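Local coordinates for epoxide hydrolase (Aspergillus niger, PDB 3G02), which probably catalyses the hydrolysis of epoxides to diols, as an alpha/beta hydrolase whose form here was made enantioselective by directed evolution, at residues D175-M178 and K179-F183; G192-G195 and S196-R200; V351-R355 and S356-T360. The protein carries 9 engineered substitutions. One frame throughout, in Å; residues are numbered along the deposited sequence.

Contact 1 of 3, residues D175-M178 and K179-F183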
loop_
_atom_site.group_PDB
_atom_site.type_symbol
_atom_site.label_atom_id
_atom_site.label_comp_id
_atom_site.label_asym_id
_atom_site.label_seq_id
_atom_site.Cartn_x
_atom_site.Cartn_y
_atom_site.Cartn_z
ATOM N N ASP A 175 13.465 -28.013 -0.636
ATOM C CA ASP A 175 13.630 -29.466 -0.692
ATOM C C ASP A 175 14.931 -29.847 -1.402
ATOM O O ASP A 175 15.663 -30.727 -0.938
ATOM C CB ASP A 175 12.428 -30.122 -1.375
ATOM C CG ASP A 175 12.607 -31.620 -1.568
ATOM O OD1 ASP A 175 12.492 -32.374 -0.578
ATOM O OD2 ASP A 175 12.839 -32.034 -2.723
ATOM N N GLN A 176 15.226 -29.176 -2.515
ATOM C CA GLN A 176 16.461 -29.438 -3.258
ATOM C C GLN A 176 17.702 -29.098 -2.430
ATOM O O GLN A 176 18.693 -29.831 -2.453
ATOM C CB GLN A 176 16.477 -28.683 -4.593
ATOM C CG GLN A 176 17.564 -29.154 -5.565
ATOM C CD GLN A 176 17.513 -30.654 -5.831
ATOM O OE1 GLN A 176 16.488 -31.189 -6.258
ATOM N NE2 GLN A 176 18.624 -31.339 -5.574
ATOM N N LEU A 177 17.643 -27.990 -1.695
ATOM C CA LEU A 177 18.741 -27.600 -0.822
ATOM C C LEU A 177 19.023 -28.691 0.204
ATOM O O LEU A 177 20.175 -29.084 0.390
ATOM C CB LEU A 177 18.431 -26.273 -0.118
ATOM C CG LEU A 177 19.418 -25.828 0.968
ATOM C CD1 LEU A 177 20.801 -25.540 0.399
ATOM C CD2 LEU A 177 18.874 -24.610 1.705
ATOM N N MET A 178 17.969 -29.175 0.858
ATOM C CA MET A 178 18.115 -30.212 1.880
ATOM C C MET A 178 18.664 -31.510 1.287
ATOM O O MET A 178 19.512 -32.160 1.898
ATOM C CB MET A 178 16.798 -30.444 2.624
ATOM C CG MET A 178 16.334 -29.245 3.462
ATOM S SD MET A 178 17.569 -28.697 4.655
ATOM C CE MET A 178 17.153 -29.702 6.079
ATOM N N LYS A 179 18.205 -31.864 0.088
ATOM C CA LYS A 179 18.736 -33.038 -0.610
ATOM C C LYS A 179 20.214 -32.864 -0.963
ATOM O O LYS A 179 21.026 -33.777 -0.759
ATOM C CB LYS A 179 17.906 -33.347 -1.858
ATOM C CG LYS A 179 16.568 -33.975 -1.543
ATOM C CD LYS A 179 15.673 -34.070 -2.766
ATOM C CE LYS A 179 14.413 -34.857 -2.444
ATOM N NZ LYS A 179 13.356 -34.696 -3.487
ATOM N N ASP A 180 20.560 -31.686 -1.477
ATOM C CA ASP A 180 21.943 -31.345 -1.814
ATOM C C ASP A 180 22.886 -31.441 -0.619
ATOM O O ASP A 180 24.053 -31.815 -0.770
ATOM C CB ASP A 180 22.017 -29.937 -2.407
ATOM C CG ASP A 180 21.497 -29.868 -3.830
ATOM O OD1 ASP A 180 21.085 -30.910 -4.382
ATOM O OD2 ASP A 180 21.487 -28.753 -4.389
ATOM N N LEU A 181 22.376 -31.094 0.562
ATOM C CA LEU A 181 23.167 -31.130 1.789
ATOM C C LEU A 181 23.226 -32.528 2.398
ATOM O O LEU A 181 23.868 -32.729 3.433
ATOM C CB LEU A 181 22.635 -30.114 2.808
ATOM C CG LEU A 181 22.855 -28.638 2.469
ATOM C CD1 LEU A 181 22.077 -27.755 3.435
ATOM C CD2 LEU A 181 24.333 -28.280 2.481
ATOM N N GLY A 182 22.549 -33.479 1.753
ATOM C CA GLY A 182 22.610 -34.896 2.123
ATOM C C GLY A 182 21.427 -35.426 2.908
ATOM O O GLY A 182 21.516 -36.487 3.537
ATOM N N PHE A 183 20.307 -34.707 2.869
ATOM C CA PHE A 183 19.169 -35.053 3.714
ATOM C C PHE A 183 17.979 -35.662 2.963
ATOM O O PHE A 183 16.842 -35.598 3.430
ATOM C CB PHE A 183 18.733 -33.841 4.551
ATOM C CG PHE A 183 19.866 -33.144 5.257
ATOM C CD1 PHE A 183 20.832 -33.868 5.965
ATOM C CD2 PHE A 183 19.954 -31.755 5.238
ATOM C CE1 PHE A 183 21.871 -33.213 6.625
ATOM C CE2 PHE A 183 20.988 -31.091 5.895
ATOM C CZ PHE A 183 21.949 -31.818 6.592
HETATM O O HOH W 1 11.237 -34.759 -1.225
HETATM O O HOH W 2 14.992 -34.110 -6.168
#
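Lys-179 reaches back one helical turn to Asp-175 near the end of helix 167-180. Its CB and CG run beside Asp-175 O, CG at 3.4 Å; CD and CE then pass Asp-175 OD2, and NZ ends in a salt bridge of 2.8 Å to OD2, on the syn lone pair. The chain stays extended beyond CG (chi2 171°), spanning i to i+4. One water joins NZ to Asp-175 OD1, which Tyr-187 OH also holds, and a second joins NZ to Gln-176 OE1. Gln-176 NE2 gives a 2.8 Å hydrogen bond to Asp-180 OD1, almost in its own amide plane but from above the carboxylate.

The helix closes in a Schellman motif: Phe-183 N bonds Met-178 O at 2.8 Å and Gly-182 N bonds Lys-179 O at 3.0 Å. Glycine suits position 182, at positive phi (102°), where a CB would press on the preceding carbonyl O. Met-178 bends at chi2 and chi3, bringing CE to 3.6 Å from Phe-183 CD2 with SD at the ring edge, a Met-aromatic contact. Leu-177 and Leu-181 lie side by side and pack on Val-146 of strand 143-148, while Met-178 meets Pro-111 and Ala-113 of strand 110-115.

Contact 2 of 3, residues G192-G195 and S196-R200; sequences GDIG and SFVGR. With FMT (formic acid), chain D.
Ser-196 N, in the first turn of helix 194-205, is shared between two carbonyls: a 2.9 Å hydrogen bond to Asp-193 O, approached from above the carbonyl plane, and a weak one to Gly-192 O. The turn fits the nucleophile elbow of the alpha/beta hydrolase fold, the sharp bend between strand 187-191 and the helix. Asp-193, the predicted nucleophile, sits at its tip at positive phi (53°), a strained conformation consistent with presenting the carboxylate to the active site, where His-375, a predicted catalytic residue, lies about 3 Å away between side chains. Asp-193 OD2 accepts from Ile-194 N at 2.9 Å, from above the carboxylate plane, and from Trp-118 N, so two backbone N-H groups hold this oxygen.

Gly-195 suits its place because a CB there would clash with Gly-192 O. Regular helical bonds follow: Val-198 N to Ile-194 O at 3.1 Å, nearly straight at 170°, and Gly-199 N to Gly-195 O at 2.8 Å.

Arg-200 bends at chi3 (-68°), and its guanidinium edge meets a formic acid, probably from the crystallisation liquor: NE gives O2 a 2.7 Å bond and NH2 a weak one. Asn-218 N also binds this molecule, while Arg-200 NH1 is taken by Thr-361 O and Leu-335 O. The helix links strands 187-191 and 209-214 in a beta-alpha-beta unit; Val-198 packs against Asn-170 and Ala-171 of helix 167-180, and Ile-194 and Phe-197 touch Trp-318 of helix 315-318.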
loop_
_atom_site.group_PDB
_atom_site.type_symbol
_atom_site.label_atom_id
_atom_site.label_comp_id
_atom_site.label_asym_id
_atom_site.label_seq_id
_atom_site.Cartn_x
_atom_site.Cartn_y
_atom_site.Cartn_z
ATOM N N GLY A 192 7.512 -20.259 10.007
ATOM C CA GLY A 192 6.614 -19.193 10.430
ATOM C C GLY A 192 6.308 -18.323 9.228
ATOM O O GLY A 192 7.012 -18.391 8.216
ATOM N N ASP A 193 5.253 -17.520 9.335
ATOM C CA ASP A 193 4.876 -16.576 8.284
ATOM C C ASP A 193 4.756 -17.284 6.924
ATOM O O ASP A 193 4.194 -18.383 6.844
ATOM C CB ASP A 193 5.872 -15.415 8.251
ATOM C CG ASP A 193 5.291 -14.181 7.621
ATOM O OD1 ASP A 193 4.409 -13.571 8.251
ATOM O OD2 ASP A 193 5.700 -13.837 6.495
ATOM N N ILE A 194 5.280 -16.679 5.860
ATOM C CA ILE A 194 5.246 -17.298 4.532
ATOM C C ILE A 194 5.947 -18.658 4.566
ATOM O O ILE A 194 5.496 -19.611 3.932
ATOM C CB ILE A 194 5.849 -16.365 3.462
ATOM C CG1 ILE A 194 4.967 -15.122 3.310
ATOM C CG2 ILE A 194 5.995 -17.087 2.111
ATOM C CD1 ILE A 194 5.643 -13.956 2.606
ATOM N N GLY A 195 7.017 -18.751 5.352
ATOM C CA GLY A 195 7.719 -20.017 5.556
ATOM C C GLY A 195 6.833 -21.150 6.054
ATOM O O GLY A 195 7.127 -22.315 5.792
ATOM N N SER A 196 5.773 -20.814 6.790
ATOM C CA SER A 196 4.798 -21.816 7.232
ATOM C C SER A 196 4.114 -22.457 6.040
ATOM O O SER A 196 3.988 -23.682 5.977
ATOM C CB SER A 196 3.745 -21.211 8.162
ATOM O OG SER A 196 4.247 -21.046 9.473
ATOM N N PHE A 197 3.682 -21.629 5.089
ATOM C CA PHE A 197 2.986 -22.149 3.918
ATOM C C PHE A 197 3.929 -22.973 3.051
ATOM O O PHE A 197 3.539 -24.026 2.555
ATOM C CB PHE A 197 2.267 -21.068 3.100
ATOM C CG PHE A 197 1.207 -21.633 2.191
ATOM C CD1 PHE A 197 -0.102 -21.784 2.640
ATOM C CD2 PHE A 197 1.532 -22.068 0.909
ATOM C CE1 PHE A 197 -1.082 -22.333 1.811
ATOM C CE2 PHE A 197 0.558 -22.615 0.067
ATOM C CZ PHE A 197 -0.747 -22.746 0.522
ATOM N N VAL A 198 5.167 -22.506 2.890
ATOM C CA VAL A 198 6.206 -23.308 2.237
ATOM C C VAL A 198 6.369 -24.637 2.983
ATOM O O VAL A 198 6.389 -25.704 2.360
ATOM C CB VAL A 198 7.545 -22.546 2.141
ATOM C CG1 VAL A 198 8.638 -23.415 1.517
ATOM C CG2 VAL A 198 7.365 -21.272 1.324
ATOM N N GLY A 199 6.442 -24.570 4.313
ATOM C CA GLY A 199 6.510 -25.775 5.148
ATOM C C GLY A 199 5.326 -26.716 4.982
ATOM O O GLY A 199 5.499 -27.939 4.958
ATOM N N ARG A 200 4.126 -26.153 4.873
ATOM C CA ARG A 200 2.920 -26.944 4.633
ATOM C C ARG A 200 3.036 -27.718 3.319
ATOM O O ARG A 200 2.756 -28.919 3.277
ATOM C CB ARG A 200 1.670 -26.054 4.622
ATOM C CG ARG A 200 0.366 -26.814 4.362
ATOM C CD ARG A 200 -0.871 -25.965 4.627
ATOM N NE ARG A 200 -1.035 -25.658 6.048
ATOM C CZ ARG A 200 -1.661 -26.436 6.929
ATOM N NH1 ARG A 200 -2.206 -27.591 6.550
ATOM N NH2 ARG A 200 -1.751 -26.057 8.198
HETATM C C FMT D . 0.214 -22.331 6.871
HETATM O O1 FMT D . 0.036 -21.129 7.068
HETATM O O2 FMT D . -0.591 -23.203 7.199
#

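Contact 3 of 3, residues V351-R355 and S356-T360; sequences VPVPR and SWIAT. Engineered in segment 351-355: Val-351 (natural residue Cys).
One face of the Trp-357 indole carries the Pro-354 ring: CG stands 3.9 Å from the centroid of the five-membered ring, 18° off its normal, in a CH-pi contact, and CD lies over the same ring system nearer the rim. Val-353 CG1 approaches the six-membered part obliquely, 3.7 Å from Trp-357 CE3. Pro-354 takes the N-cap position of the short helix 355-358. The helix asks for no N-H bond from the N-cap residue, so proline costs nothing here, and its carbonyl still accepts from the first turn.

Trp-357 CG lies anti to the carbonyl carbon (chi1 -79°), which turns the indole back over the proline, and its NE1 is satisfied by Pro-226 O. Pro-354 O receives two N-H groups. Ile-358 N comes nearly along the C=O axis, with an N-H...O angle of 172°, and Trp-357 N from above the carbonyl plane.

The two branches of Val-353 divide their work. CG1 serves the indole, while CG2 packs 3.7 Å from Ile-358 CG1; a beta-branched residue can thus touch both Trp-357 and Ile-358. Ile-358 in turn touches Phe-341 and Phe-343 of strand 340-345; beyond Val-353, Met-242 of helix 233-248 adds another apolar surface. Farther along, Thr-360 OG1 donates to Trp-357 O at 2.7 Å, in the carbonyl plane, and Thr-360 N reaches the same oxygen at 3.1 Å.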
loop_
_atom_site.group_PDB
_atom_site.type_symbol
_atom_site.label_atom_id
_atom_site.label_comp_id
_atom_site.label_asym_id
_atom_site.label_seq_id
_atom_site.Cartn_x
_atom_site.Cartn_y
_atom_site.Cartn_z
ATOM N N VAL A 351 -2.582 -13.653 13.358
ATOM C CA VAL A 351 -3.841 -14.331 13.079
ATOM C C VAL A 351 -3.957 -15.547 14.004
ATOM O O VAL A 351 -3.838 -16.693 13.561
ATOM C CB VAL A 351 -3.961 -14.691 11.575
ATOM C CG1 VAL A 351 -4.237 -13.434 10.755
ATOM C CG2 VAL A 351 -2.691 -15.369 11.061
ATOM N N PRO A 352 -4.169 -15.288 15.309
ATOM C CA PRO A 352 -4.041 -16.332 16.326
ATOM C C PRO A 352 -5.235 -17.284 16.391
ATOM O O PRO A 352 -6.034 -17.237 17.334
ATOM C CB PRO A 352 -3.849 -15.542 17.627
ATOM C CG PRO A 352 -4.446 -14.202 17.373
ATOM C CD PRO A 352 -4.537 -13.983 15.890
ATOM N N VAL A 353 -5.328 -18.145 15.380
ATOM C CA VAL A 353 -6.353 -19.184 15.303
ATOM C C VAL A 353 -6.099 -20.244 16.381
ATOM O O VAL A 353 -4.945 -20.506 16.728
ATOM C CB VAL A 353 -6.429 -19.831 13.885
ATOM C CG1 VAL A 353 -6.977 -18.835 12.877
ATOM C CG2 VAL A 353 -5.073 -20.361 13.431
ATOM N N PRO A 354 -7.178 -20.834 16.931
ATOM C CA PRO A 354 -7.048 -21.751 18.063
ATOM C C PRO A 354 -6.615 -23.164 17.667
ATOM O O PRO A 354 -6.673 -23.530 16.490
ATOM C CB PRO A 354 -8.467 -21.784 18.631
ATOM C CG PRO A 354 -9.332 -21.606 17.443
ATOM C CD PRO A 354 -8.587 -20.662 16.530
ATOM N N ARG A 355 -6.209 -23.947 18.666
ATOM C CA ARG A 355 -5.806 -25.339 18.481
ATOM C C ARG A 355 -6.826 -26.169 17.690
ATOM O O ARG A 355 -6.450 -26.896 16.772
ATOM C CB ARG A 355 -5.526 -25.997 19.839
ATOM C CG ARG A 355 -5.090 -27.451 19.738
ATOM C CD ARG A 355 -4.756 -28.051 21.094
ATOM N NE ARG A 355 -4.310 -29.436 20.949
ATOM C CZ ARG A 355 -3.598 -30.104 21.852
ATOM N NH1 ARG A 355 -3.229 -29.523 22.987
ATOM N NH2 ARG A 355 -3.246 -31.362 21.614
ATOM N N SER A 356 -8.106 -26.051 18.045
ATOM C CA SER A 356 -9.162 -26.850 17.411
ATOM C C SER A 356 -9.348 -26.541 15.921
ATOM O O SER A 356 -9.883 -27.363 15.173
ATOM C CB SER A 356 -10.487 -26.686 18.159
ATOM O OG SER A 356 -10.951 -25.353 18.090
ATOM N N TRP A 357 -8.913 -25.356 15.497
ATOM C CA TRP A 357 -8.940 -24.992 14.084
ATOM C C TRP A 357 -7.698 -25.533 13.387
ATOM O O TRP A 357 -7.791 -26.137 12.323
ATOM C CB TRP A 357 -9.017 -23.476 13.924
ATOM C CG TRP A 357 -10.384 -22.887 14.136
ATOM C CD1 TRP A 357 -11.444 -23.457 14.792
ATOM C CD2 TRP A 357 -10.822 -21.591 13.719
ATOM N NE1 TRP A 357 -12.519 -22.598 14.791
ATOM C CE2 TRP A 357 -12.164 -21.446 14.138
ATOM C CE3 TRP A 357 -10.215 -20.541 13.013
ATOM C CZ2 TRP A 357 -12.909 -20.289 13.881
ATOM C CZ3 TRP A 357 -10.955 -19.390 12.759
ATOM C CH2 TRP A 357 -12.289 -19.275 13.195
ATOM N N ILE A 358 -6.536 -25.319 14.003
ATOM C CA ILE A 358 -5.267 -25.813 13.469
ATOM C C ILE A 358 -5.285 -27.341 13.312
ATOM O O ILE A 358 -4.749 -27.883 12.345
ATOM C CB ILE A 358 -4.080 -25.350 14.354
ATOM C CG1 ILE A 358 -4.000 -23.819 14.354
ATOM C CG2 ILE A 358 -2.761 -25.964 13.881
ATOM C CD1 ILE A 358 -3.241 -23.232 15.519
ATOM N N ALA A 359 -5.936 -28.017 14.259
ATOM C CA ALA A 359 -6.061 -29.476 14.247
ATOM C C ALA A 359 -6.781 -30.029 13.011
ATOM O O ALA A 359 -6.562 -31.181 12.629
ATOM C CB ALA A 359 -6.746 -29.953 15.521
ATOM N N THR A 360 -7.626 -29.209 12.387
ATOM C CA THR A 360 -8.359 -29.629 11.185
ATOM C C THR A 360 -7.473 -29.630 9.939
ATOM O O THR A 360 -7.883 -30.111 8.880
ATOM C CB THR A 360 -9.591 -28.731 10.898
ATOM O OG1 THR A 360 -9.156 -27.437 10.459
ATOM C CG2 THR A 360 -10.476 -28.590 12.127
#

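All three contacts are local, each at a helix end. Contact 2 is the buried one, its centre about 8 Å from the centre of the chain, while those of contacts 1 and 3 lie about 20 Å out, partly buried. Contacts 1 and 2 belong to neighbouring helices whose side chains meet, although the contacts stay about 7 Å apart at their nearest atoms. Chemistry follows place: 175-183 ends a helix with one salt bridge, an amide-carboxylate bond and bridging waters around the exposed Lys-179, 192-200 starts one with buried backbone bonds at the predicted nucleophile, and 351-360 starts a short one with proline, tryptophan and aliphatic packing. Arg-200 and Ile-358 both bond to Thr-361, tying contacts 2 and 3.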